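Local coordinates for major capsid protein P2 (Pseudoalteromonas phage pm2, PDB 2VVF) that forms the protein shell of a membrane-containing marine phage, as a homotrimeric major capsid protein built from two jelly rolls in each subunit, at residues 199-210 against 218-226; 2-13 against 127-135. All coordinates share one frame; numbering follows the deposited sequence.

Contact 1: residues 199-210 against 218-226; sequences KKADNDYILEQY and TYTIDFMLE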
loop_
_atom_site.group_PDB
_atom_site.type_symbol
_atom_site.label_atom_id
_atom_site.label_comp_id
_atom_site.label_asym_id
_atom_site.label_seq_id
_atom_site.Cartn_x
_atom_site.Cartn_y
_atom_site.Cartn_z
ATOM N N LYS A 199 26.664 -4.733 -7.020
ATOM C CA LYS A 199 26.473 -5.948 -7.800
ATOM C C LYS A 199 24.998 -6.070 -8.160
ATOM O O LYS A 199 24.132 -5.648 -7.396
ATOM C CB LYS A 199 26.911 -7.167 -6.989
ATOM C CG LYS A 199 28.016 -7.981 -7.634
ATOM C CD LYS A 199 28.791 -8.761 -6.590
ATOM C CE LYS A 199 29.468 -7.827 -5.602
ATOM N NZ LYS A 199 30.548 -8.508 -4.834
ATOM N N LYS A 200 24.715 -6.648 -9.322
ATOM C CA LYS A 200 23.339 -6.817 -9.781
ATOM C C LYS A 200 22.431 -7.426 -8.714
ATOM O O LYS A 200 21.336 -6.926 -8.463
ATOM C CB LYS A 200 23.295 -7.664 -11.054
ATOM C CG LYS A 200 21.895 -8.095 -11.459
ATOM C CD LYS A 200 21.857 -8.555 -12.907
ATOM C CE LYS A 200 20.432 -8.824 -13.362
ATOM N NZ LYS A 200 19.648 -7.566 -13.488
ATOM N N ALA A 201 22.889 -8.508 -8.089
ATOM C CA ALA A 201 22.108 -9.179 -7.055
ATOM C C ALA A 201 21.770 -8.238 -5.900
ATOM O O ALA A 201 20.679 -8.304 -5.332
ATOM C CB ALA A 201 22.844 -10.405 -6.543
ATOM N N ASP A 202 22.709 -7.358 -5.563
ATOM C CA ASP A 202 22.516 -6.406 -4.474
ATOM C C ASP A 202 21.584 -5.270 -4.879
ATOM O O ASP A 202 20.725 -4.851 -4.099
ATOM C CB ASP A 202 23.862 -5.849 -4.006
ATOM C CG ASP A 202 24.693 -6.882 -3.272
ATOM O OD1 ASP A 202 24.109 -7.680 -2.508
ATOM O OD2 ASP A 202 25.926 -6.908 -3.472
ATOM N N ASN A 203 21.755 -4.781 -6.103
ATOM C CA ASN A 203 20.916 -3.707 -6.621
ATOM C C ASN A 203 19.478 -4.197 -6.765
ATOM O O ASN A 203 18.530 -3.497 -6.402
ATOM C CB ASN A 203 21.440 -3.232 -7.979
ATOM C CG ASN A 203 20.611 -2.104 -8.561
ATOM O OD1 ASN A 203 20.725 -0.955 -8.136
ATOM N ND2 ASN A 203 19.771 -2.428 -9.537
ATOM N N ASP A 204 19.328 -5.404 -7.298
ATOM C CA ASP A 204 18.016 -6.003 -7.506
ATOM C C ASP A 204 17.298 -6.292 -6.188
ATOM O O ASP A 204 16.067 -6.297 -6.131
ATOM C CB ASP A 204 18.138 -7.279 -8.342
ATOM C CG ASP A 204 18.503 -6.993 -9.790
ATOM O OD1 ASP A 204 18.759 -5.814 -10.120
ATOM O OD2 ASP A 204 18.530 -7.947 -10.598
ATOM N N TYR A 205 18.071 -6.526 -5.132
ATOM C CA TYR A 205 17.496 -6.798 -3.820
ATOM C C TYR A 205 16.870 -5.527 -3.257
ATOM O O TYR A 205 15.778 -5.558 -2.690
ATOM C CB TYR A 205 18.561 -7.341 -2.861
ATOM C CG TYR A 205 18.099 -7.444 -1.424
ATOM C CD1 TYR A 205 17.271 -8.481 -1.011
ATOM C CD2 TYR A 205 18.483 -6.500 -0.482
ATOM C CE1 TYR A 205 16.840 -8.574 0.300
ATOM C CE2 TYR A 205 18.059 -6.585 0.832
ATOM C CZ TYR A 205 17.239 -7.624 1.217
ATOM O OH TYR A 205 16.814 -7.711 2.523
ATOM N N ILE A 206 17.562 -4.405 -3.429
ATOM C CA ILE A 206 17.057 -3.123 -2.953
ATOM C C ILE A 206 15.793 -2.742 -3.720
ATOM O O ILE A 206 14.837 -2.226 -3.141
ATOM C CB ILE A 206 18.126 -2.020 -3.042
ATOM C CG1 ILE A 206 19.352 -2.399 -2.206
ATOM C CG2 ILE A 206 17.559 -0.698 -2.566
ATOM C CD1 ILE A 206 20.582 -1.567 -2.508
ATOM N N LEU A 207 15.790 -3.011 -5.022
ATOM C CA LEU A 207 14.634 -2.709 -5.859
ATOM C C LEU A 207 13.409 -3.451 -5.332
ATOM O O LEU A 207 12.375 -2.844 -5.055
ATOM C CB LEU A 207 14.902 -3.114 -7.312
ATOM C CG LEU A 207 15.800 -2.206 -8.154
ATOM C CD1 LEU A 207 16.138 -2.878 -9.475
ATOM C CD2 LEU A 207 15.148 -0.852 -8.389
ATOM N N GLU A 208 13.534 -4.768 -5.199
ATOM C CA GLU A 208 12.445 -5.601 -4.699
ATOM C C GLU A 208 12.052 -5.187 -3.285
ATOM O O GLU A 208 10.900 -5.331 -2.880
ATOM C CB GLU A 208 12.860 -7.073 -4.702
ATOM C CG GLU A 208 13.123 -7.644 -6.083
ATOM C CD GLU A 208 13.540 -9.100 -6.038
ATOM O OE1 GLU A 208 14.524 -9.417 -5.339
ATOM O OE2 GLU A 208 12.876 -9.929 -6.695
ATOM N N GLN A 209 13.025 -4.677 -2.536
ATOM C CA GLN A 209 12.797 -4.238 -1.166
ATOM C C GLN A 209 11.783 -3.099 -1.116
ATOM O O GLN A 209 11.180 -2.834 -0.074
ATOM C CB GLN A 209 14.117 -3.787 -0.538
ATOM C CG GLN A 209 14.136 -3.813 0.976
ATOM C CD GLN A 209 15.361 -3.126 1.545
ATOM O OE1 GLN A 209 15.369 -1.915 1.752
ATOM N NE2 GLN A 209 16.415 -3.897 1.775
ATOM N N TYR A 210 11.601 -2.425 -2.248
ATOM C CA TYR A 210 10.670 -1.304 -2.325
ATOM C C TYR A 210 9.426 -1.587 -3.167
ATOM O O TYR A 210 8.771 -0.664 -3.649
ATOM C CB TYR A 210 11.384 -0.030 -2.782
ATOM C CG TYR A 210 12.331 0.509 -1.740
ATOM C CD1 TYR A 210 11.894 1.404 -0.774
ATOM C CD2 TYR A 210 13.645 0.062 -1.672
ATOM C CE1 TYR A 210 12.747 1.875 0.204
ATOM C CE2 TYR A 210 14.507 0.525 -0.696
ATOM C CZ TYR A 210 14.052 1.432 0.240
ATOM O OH TYR A 210 14.905 1.897 1.211
ATOM N N THR A 218 18.009 -6.267 -17.439
ATOM C CA THR A 218 17.941 -4.844 -17.137
ATOM C C THR A 218 18.545 -4.518 -15.780
ATOM O O THR A 218 18.270 -5.198 -14.793
ATOM C CB THR A 218 16.494 -4.317 -17.186
ATOM O OG1 THR A 218 15.825 -4.832 -18.343
ATOM C CG2 THR A 218 16.497 -2.796 -17.228
ATOM N N TYR A 219 19.330 -3.446 -15.729
ATOM C CA TYR A 219 19.905 -2.966 -14.480
ATOM C C TYR A 219 19.263 -1.613 -14.217
ATOM O O TYR A 219 19.588 -0.623 -14.874
ATOM C CB TYR A 219 21.421 -2.815 -14.590
ATOM C CG TYR A 219 22.109 -2.606 -13.261
ATOM C CD1 TYR A 219 22.750 -3.658 -12.616
ATOM C CD2 TYR A 219 22.118 -1.359 -12.649
ATOM C CE1 TYR A 219 23.380 -3.474 -11.402
ATOM C CE2 TYR A 219 22.748 -1.163 -11.436
ATOM C CZ TYR A 219 23.378 -2.223 -10.816
ATOM O OH TYR A 219 24.006 -2.032 -9.607
ATOM N N THR A 220 18.310 -1.591 -13.292
ATOM C CA THR A 220 17.576 -0.374 -12.979
ATOM C C THR A 220 18.165 0.419 -11.821
ATOM O O THR A 220 18.413 -0.121 -10.740
ATOM C CB THR A 220 16.080 -0.668 -12.741
ATOM O OG1 THR A 220 15.473 -1.098 -13.967
ATOM C CG2 THR A 220 15.365 0.572 -12.227
ATOM N N ILE A 221 18.364 1.712 -12.054
ATOM C CA ILE A 221 18.858 2.619 -11.029
ATOM C C ILE A 221 17.708 3.546 -10.659
ATOM O O ILE A 221 17.539 4.612 -11.251
ATOM C CB ILE A 221 20.086 3.409 -11.505
ATOM C CG1 ILE A 221 21.301 2.486 -11.623
ATOM C CG2 ILE A 221 20.378 4.563 -10.553
ATOM C CD1 ILE A 221 22.512 3.150 -12.237
ATOM N N ASP A 222 16.888 3.098 -9.714
ATOM C CA ASP A 222 15.718 3.845 -9.267
ATOM C C ASP A 222 16.095 4.932 -8.266
ATOM O O ASP A 222 16.590 4.637 -7.178
ATOM C CB ASP A 222 14.707 2.885 -8.638
ATOM C CG ASP A 222 13.280 3.361 -8.787
ATOM O OD1 ASP A 222 13.053 4.590 -8.751
ATOM O OD2 ASP A 222 12.383 2.503 -8.922
ATOM N N PHE A 223 15.851 6.186 -8.636
ATOM C CA PHE A 223 16.163 7.317 -7.766
ATOM C C PHE A 223 14.938 7.759 -6.971
ATOM O O PHE A 223 14.991 8.740 -6.230
ATOM C CB PHE A 223 16.698 8.496 -8.585
ATOM C CG PHE A 223 18.008 8.222 -9.267
ATOM C CD1 PHE A 223 19.161 8.014 -8.526
ATOM C CD2 PHE A 223 18.092 8.196 -10.648
ATOM C CE1 PHE A 223 20.371 7.766 -9.156
ATOM C CE2 PHE A 223 19.298 7.952 -11.282
ATOM C CZ PHE A 223 20.438 7.736 -10.534
ATOM N N MET A 224 13.834 7.038 -7.136
ATOM C CA MET A 224 12.593 7.362 -6.438
ATOM C C MET A 224 11.994 6.127 -5.776
ATOM O O MET A 224 10.778 5.929 -5.797
ATOM C CB MET A 224 11.576 7.968 -7.411
ATOM C CG MET A 224 11.938 9.357 -7.907
ATOM S SD MET A 224 10.520 10.236 -8.586
ATOM C CE MET A 224 9.783 8.954 -9.604
ATOM N N LEU A 225 12.853 5.301 -5.189
ATOM C CA LEU A 225 12.420 4.070 -4.535
ATOM C C LEU A 225 11.361 4.289 -3.451
ATOM O O LEU A 225 10.455 3.471 -3.283
ATOM C CB LEU A 225 13.625 3.309 -3.974
ATOM C CG LEU A 225 14.486 2.575 -5.007
ATOM C CD1 LEU A 225 15.840 2.201 -4.422
ATOM C CD2 LEU A 225 13.767 1.342 -5.535
ATOM N N GLU A 226 11.474 5.395 -2.725
ATOM C CA GLU A 226 10.525 5.715 -1.662
ATOM C C GLU A 226 9.258 6.376 -2.195
ATOM O O GLU A 226 8.273 6.520 -1.471
ATOM C CB GLU A 226 11.171 6.637 -0.631
ATOM C CG GLU A 226 12.278 5.999 0.184
ATOM C CD GLU A 226 12.876 6.967 1.181
ATOM O OE1 GLU A 226 13.612 7.881 0.755
ATOM O OE2 GLU A 226 12.573 6.841 2.386
#

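Contact 2: residues 2-13 against 127-135; sequences RSFLNLNSIPNV and PKLSAIAQK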
loop_
_atom_site.group_PDB
_atom_site.type_symbol
_atom_site.label_atom_id
_atom_site.label_comp_id
_atom_site.label_asym_id
_atom_site.label_seq_id
_atom_site.Cartn_x
_atom_site.Cartn_y
_atom_site.Cartn_z
ATOM N N ARG A 2 -14.291 12.088 -11.904
ATOM C CA ARG A 2 -13.542 11.774 -13.115
ATOM C C ARG A 2 -14.505 11.311 -14.197
ATOM O O ARG A 2 -15.644 10.943 -13.910
ATOM C CB ARG A 2 -12.515 10.672 -12.845
ATOM C CG ARG A 2 -11.357 11.087 -11.952
ATOM C CD ARG A 2 -10.836 9.903 -11.152
ATOM N NE ARG A 2 -9.642 9.313 -11.748
ATOM C CZ ARG A 2 -9.391 8.008 -11.789
ATOM N NH1 ARG A 2 -10.254 7.146 -11.272
ATOM N NH2 ARG A 2 -8.275 7.564 -12.349
ATOM N N SER A 3 -14.038 11.321 -15.438
ATOM C CA SER A 3 -14.849 10.874 -16.559
ATOM C C SER A 3 -14.121 9.779 -17.323
ATOM O O SER A 3 -12.955 9.933 -17.686
ATOM C CB SER A 3 -15.175 12.040 -17.494
ATOM O OG SER A 3 -14.126 12.991 -17.513
ATOM N N PHE A 4 -14.811 8.666 -17.542
ATOM C CA PHE A 4 -14.253 7.547 -18.287
ATOM C C PHE A 4 -14.882 7.560 -19.673
ATOM O O PHE A 4 -16.095 7.401 -19.811
ATOM C CB PHE A 4 -14.551 6.229 -17.573
ATOM C CG PHE A 4 -13.842 6.081 -16.257
ATOM C CD1 PHE A 4 -13.123 7.137 -15.724
ATOM C CD2 PHE A 4 -13.891 4.889 -15.556
ATOM C CE1 PHE A 4 -12.465 7.009 -14.516
ATOM C CE2 PHE A 4 -13.233 4.754 -14.348
ATOM C CZ PHE A 4 -12.519 5.816 -13.828
ATOM N N LEU A 5 -14.059 7.799 -20.690
ATOM C CA LEU A 5 -14.549 7.900 -22.059
ATOM C C LEU A 5 -13.964 6.869 -23.011
ATOM O O LEU A 5 -12.780 6.536 -22.942
ATOM C CB LEU A 5 -14.261 9.298 -22.614
ATOM C CG LEU A 5 -15.376 10.341 -22.548
ATOM C CD1 LEU A 5 -16.052 10.325 -21.184
ATOM C CD2 LEU A 5 -14.812 11.719 -22.852
ATOM N N ASN A 6 -14.797 6.412 -23.939
ATOM C CA ASN A 6 -14.366 5.488 -24.974
ATOM C C ASN A 6 -13.857 6.362 -26.113
ATOM O O ASN A 6 -14.646 6.924 -26.872
ATOM C CB ASN A 6 -15.544 4.639 -25.459
ATOM C CG ASN A 6 -15.705 3.354 -24.666
ATOM O OD1 ASN A 6 -14.756 2.588 -24.501
ATOM N ND2 ASN A 6 -16.916 3.106 -24.184
ATOM N N LEU A 7 -12.540 6.523 -26.192
ATOM C CA LEU A 7 -11.932 7.364 -27.215
ATOM C C LEU A 7 -12.435 7.032 -28.617
ATOM O O LEU A 7 -12.870 5.911 -28.886
ATOM C CB LEU A 7 -10.407 7.262 -27.160
ATOM C CG LEU A 7 -9.671 8.416 -26.474
ATOM C CD1 LEU A 7 -10.601 9.180 -25.544
ATOM C CD2 LEU A 7 -8.451 7.908 -25.724
ATOM N N ASN A 8 -12.373 8.019 -29.507
ATOM C CA ASN A 8 -12.806 7.831 -30.886
ATOM C C ASN A 8 -12.027 6.686 -31.518
ATOM O O ASN A 8 -10.915 6.369 -31.089
ATOM C CB ASN A 8 -12.604 9.114 -31.693
ATOM C CG ASN A 8 -13.751 10.093 -31.528
ATOM O OD1 ASN A 8 -14.833 9.726 -31.071
ATOM N ND2 ASN A 8 -13.516 11.347 -31.897
ATOM N N SER A 9 -12.617 6.062 -32.530
ATOM C CA SER A 9 -11.978 4.944 -33.210
ATOM C C SER A 9 -10.626 5.340 -33.798
ATOM O O SER A 9 -10.474 6.430 -34.350
ATOM C CB SER A 9 -12.895 4.399 -34.307
ATOM O OG SER A 9 -12.144 3.867 -35.384
ATOM N N ILE A 10 -9.643 4.453 -33.665
ATOM C CA ILE A 10 -8.312 4.706 -34.208
ATOM C C ILE A 10 -8.342 4.476 -35.716
ATOM O O ILE A 10 -8.681 3.387 -36.181
ATOM C CB ILE A 10 -7.230 3.848 -33.512
ATOM C CG1 ILE A 10 -7.194 4.148 -32.012
ATOM C CG2 ILE A 10 -5.865 4.102 -34.134
ATOM C CD1 ILE A 10 -6.279 3.234 -31.227
ATOM N N PRO A 11 -8.018 5.516 -36.473
ATOM C CA PRO A 11 -8.063 5.450 -37.932
ATOM C C PRO A 11 -7.011 4.553 -38.576
ATOM O O PRO A 11 -5.841 4.563 -38.192
ATOM C CB PRO A 11 -7.842 6.906 -38.358
ATOM C CG PRO A 11 -8.243 7.721 -37.176
ATOM C CD PRO A 11 -7.875 6.897 -35.981
ATOM N N ASN A 12 -7.446 3.796 -39.579
ATOM C CA ASN A 12 -6.576 2.923 -40.359
ATOM C C ASN A 12 -5.680 1.979 -39.570
ATOM O O ASN A 12 -4.456 2.023 -39.701
ATOM C CB ASN A 12 -5.742 3.749 -41.338
ATOM C CG ASN A 12 -6.526 4.897 -41.939
ATOM O OD1 ASN A 12 -7.574 4.692 -42.550
ATOM N ND2 ASN A 12 -6.036 6.116 -41.744
ATOM N N VAL A 13 -6.290 1.090 -38.795
ATOM C CA VAL A 13 -5.528 0.111 -38.030
ATOM C C VAL A 13 -5.298 -1.138 -38.877
ATOM O O VAL A 13 -6.187 -1.978 -39.023
ATOM C CB VAL A 13 -6.212 -0.230 -36.693
ATOM C CG1 VAL A 13 -5.484 -1.374 -35.998
ATOM C CG2 VAL A 13 -6.268 0.994 -35.795
ATOM N N PRO A 127 -4.361 -6.765 -36.658
ATOM C CA PRO A 127 -4.406 -5.684 -35.677
ATOM C C PRO A 127 -5.782 -5.080 -35.410
ATOM O O PRO A 127 -6.529 -4.755 -36.334
ATOM C CB PRO A 127 -3.467 -4.631 -36.273
ATOM C CG PRO A 127 -3.455 -4.913 -37.729
ATOM C CD PRO A 127 -3.576 -6.399 -37.848
ATOM N N LYS A 128 -6.087 -4.915 -34.127
ATOM C CA LYS A 128 -7.336 -4.314 -33.674
ATOM C C LYS A 128 -7.003 -3.508 -32.423
ATOM O O LYS A 128 -6.578 -4.068 -31.414
ATOM C CB LYS A 128 -8.365 -5.396 -33.335
ATOM C CG LYS A 128 -9.425 -5.610 -34.405
ATOM C CD LYS A 128 -9.973 -7.027 -34.361
ATOM C CE LYS A 128 -10.482 -7.465 -35.725
ATOM N NZ LYS A 128 -11.436 -8.604 -35.621
ATOM N N LEU A 129 -7.151 -2.192 -32.502
ATOM C CA LEU A 129 -6.817 -1.334 -31.374
ATOM C C LEU A 129 -7.886 -0.301 -31.044
ATOM O O LEU A 129 -8.423 0.366 -31.929
ATOM C CB LEU A 129 -5.474 -0.637 -31.606
ATOM C CG LEU A 129 -4.301 -1.527 -32.018
ATOM C CD1 LEU A 129 -3.478 -0.853 -33.106
ATOM C CD2 LEU A 129 -3.435 -1.857 -30.813
ATOM N N SER A 130 -8.170 -0.168 -29.754
ATOM C CA SER A 130 -9.141 0.801 -29.261
ATOM C C SER A 130 -8.577 1.415 -27.986
ATOM O O SER A 130 -7.695 0.835 -27.350
ATOM C CB SER A 130 -10.483 0.125 -28.973
ATOM O OG SER A 130 -10.315 -0.989 -28.114
ATOM N N ALA A 131 -9.071 2.591 -27.618
ATOM C CA ALA A 131 -8.571 3.266 -26.431
ATOM C C ALA A 131 -9.666 3.866 -25.559
ATOM O O ALA A 131 -10.692 4.336 -26.055
ATOM C CB ALA A 131 -7.553 4.333 -26.816
ATOM N N ILE A 132 -9.423 3.853 -24.252
ATOM C CA ILE A 132 -10.342 4.420 -23.277
ATOM C C ILE A 132 -9.559 5.438 -22.457
ATOM O O ILE A 132 -8.395 5.215 -22.130
ATOM C CB ILE A 132 -10.951 3.329 -22.374
ATOM C CG1 ILE A 132 -12.069 2.585 -23.110
ATOM C CG2 ILE A 132 -11.472 3.938 -21.076
ATOM C CD1 ILE A 132 -12.559 1.347 -22.387
ATOM N N ALA A 133 -10.188 6.565 -22.144
ATOM C CA ALA A 133 -9.512 7.610 -21.389
ATOM C C ALA A 133 -10.119 7.886 -20.018
ATOM O O ALA A 133 -11.328 8.072 -19.881
ATOM C CB ALA A 133 -9.440 8.893 -22.202
ATOM N N GLN A 134 -9.257 7.926 -19.007
ATOM C CA GLN A 134 -9.670 8.267 -17.653
ATOM C C GLN A 134 -9.221 9.712 -17.471
ATOM O O GLN A 134 -8.040 9.982 -17.244
ATOM C CB GLN A 134 -8.973 7.367 -16.629
ATOM C CG GLN A 134 -9.169 5.882 -16.869
ATOM C CD GLN A 134 -8.532 5.039 -15.788
ATOM O OE1 GLN A 134 -8.458 5.450 -14.631
ATOM N NE2 GLN A 134 -8.058 3.856 -16.160
ATOM N N LYS A 135 -10.150 10.643 -17.649
ATOM C CA LYS A 135 -9.818 12.058 -17.587
ATOM C C LYS A 135 -10.309 12.785 -16.343
ATOM O O LYS A 135 -11.104 12.261 -15.563
ATOM C CB LYS A 135 -10.316 12.777 -18.844
ATOM C CG LYS A 135 -10.314 11.919 -20.100
ATOM C CD LYS A 135 -11.150 12.550 -21.200
ATOM C CE LYS A 135 -10.837 14.030 -21.348
ATOM N NZ LYS A 135 -11.659 14.672 -22.411
HETATM O O HOH W 1 -10.944 1.798 -32.239
#

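Contact 1: residues 199-210 against 218-226
The carboxamide of Asn203 lies nearly flat on the ring of Tyr219, the two planes 14° apart, while one N-H of ND2 is spent on the next residue of the strand. The stack is offset, with ND2 over the ring toward its rim. ND2 of Asn203 donates to the backbone O of Thr220 over 2.9 Å, with an N-H...O angle of 168°. The acceptor lies in the plane of the amide, so the stack and the bond together fix the amide's rotation. With CG anti to the backbone N (chi1 -179°), Asn203 reaches from helix 200-209 to strand 218-222, whose axis passes 8.9 Å away. Asparagine suits the place, being short, flat and able to donate. Tyr219 also meets Lys200, whose CA is 3.7 Å from CE1 of Tyr219, and its hydroxyl is hydrogen-bonded to the backbone O of Leu198. Lys200 itself sends its ammonium to Asp204, one turn on, in a salt bridge.

Farther along the helix the contact becomes apolar. Leu207 divides its branches: CD1 packs on Thr220, while CD2 lies 3.8 Å from CB of Asp222 and also meets CD2 of Leu225. CD1 of Leu225 meets CG2 of Ile206 at 3.8 Å, so a branched leucine fills the angle between helix and chain. Its CB makes a CH-pi contact over one face of Tyr210, 4.0 Å from the ring centroid. Asp222 ends the strand in an Asx turn, OD1 accepting from the N of Met224, and its OD2 forms a salt bridge with Arg71.

The hydroxyl of Tyr210 bonds to Arg2 and Gln134 of the second subunit, and Glu226 pairs with Arg102 there. Against residues 218-226, then, the helix is held by one directed amide bond and aliphatic packing, while Tyr210 and Glu226 carry polar ends into the trimer interface.

Contact 2: residues 2-13 against 127-135
Ser3 and Lys135 face each other as a hydrogen-bonded antiparallel pair, and with Leu5 and Ala133 they form the tight end of this contact. Ser3 N donates to Lys135 O at 3.1 Å, and Ala133 N reaches Leu5 O at 2.7 Å. The small methyl of Ala133 leaves room for Leu7, whose CD1 comes to 3.5 Å from CB of Ala133. Where Phe4 pairs with Gln134, CG of Gln134 lies over one face of the ring, toward its rim, and the amide plane is turned 46° from that of the ring; the flat phenyl offers the methylenes of Gln134 a broad apolar surface. Arg195 of the third subunit makes a cation-pi contact with Phe4, and Gln209 of that subunit accepts from Gln134 NE2.

Beyond strand 3-6 the chain continues as loop, and the bond from Leu7 N to Ala131 O is weak. A water links the two backbones, accepting from Ile10 N and donating to Leu129 O at 2.9 Å. On this looser side Lys128 and Ser130, polar and solvent-exposed, point away from residues 2-13. Val13 closes in again: its CG1, anti to the backbone N (chi1 173°), lies 3.6 Å from CD1 of Leu129 and also packs on Pro127. The chemistry implies a short strand held by backbone bonds, then a loop held by a water and aliphatic packing, with Phe4 and Gln134 both facing the third subunit.

In the fold
From the N terminus, the chain lays down residues 2-13, builds most of the first jelly roll, and returns at 127-135, so contact 2 closes a loop of 113 residues and adds strand 3-6 beside strand 128-136, which pairs in turn with strand 28-37. Contact 1 follows in series within the second jelly roll: seven residues separate its two segments, and its strand pairs with strand 171-178. The two neither nest nor cross; their centres lie 35 Å apart on opposite sides of the chain's centre. The trimer brings them together, because the helix of contact 1 in one subunit packs on contact 2 of the next.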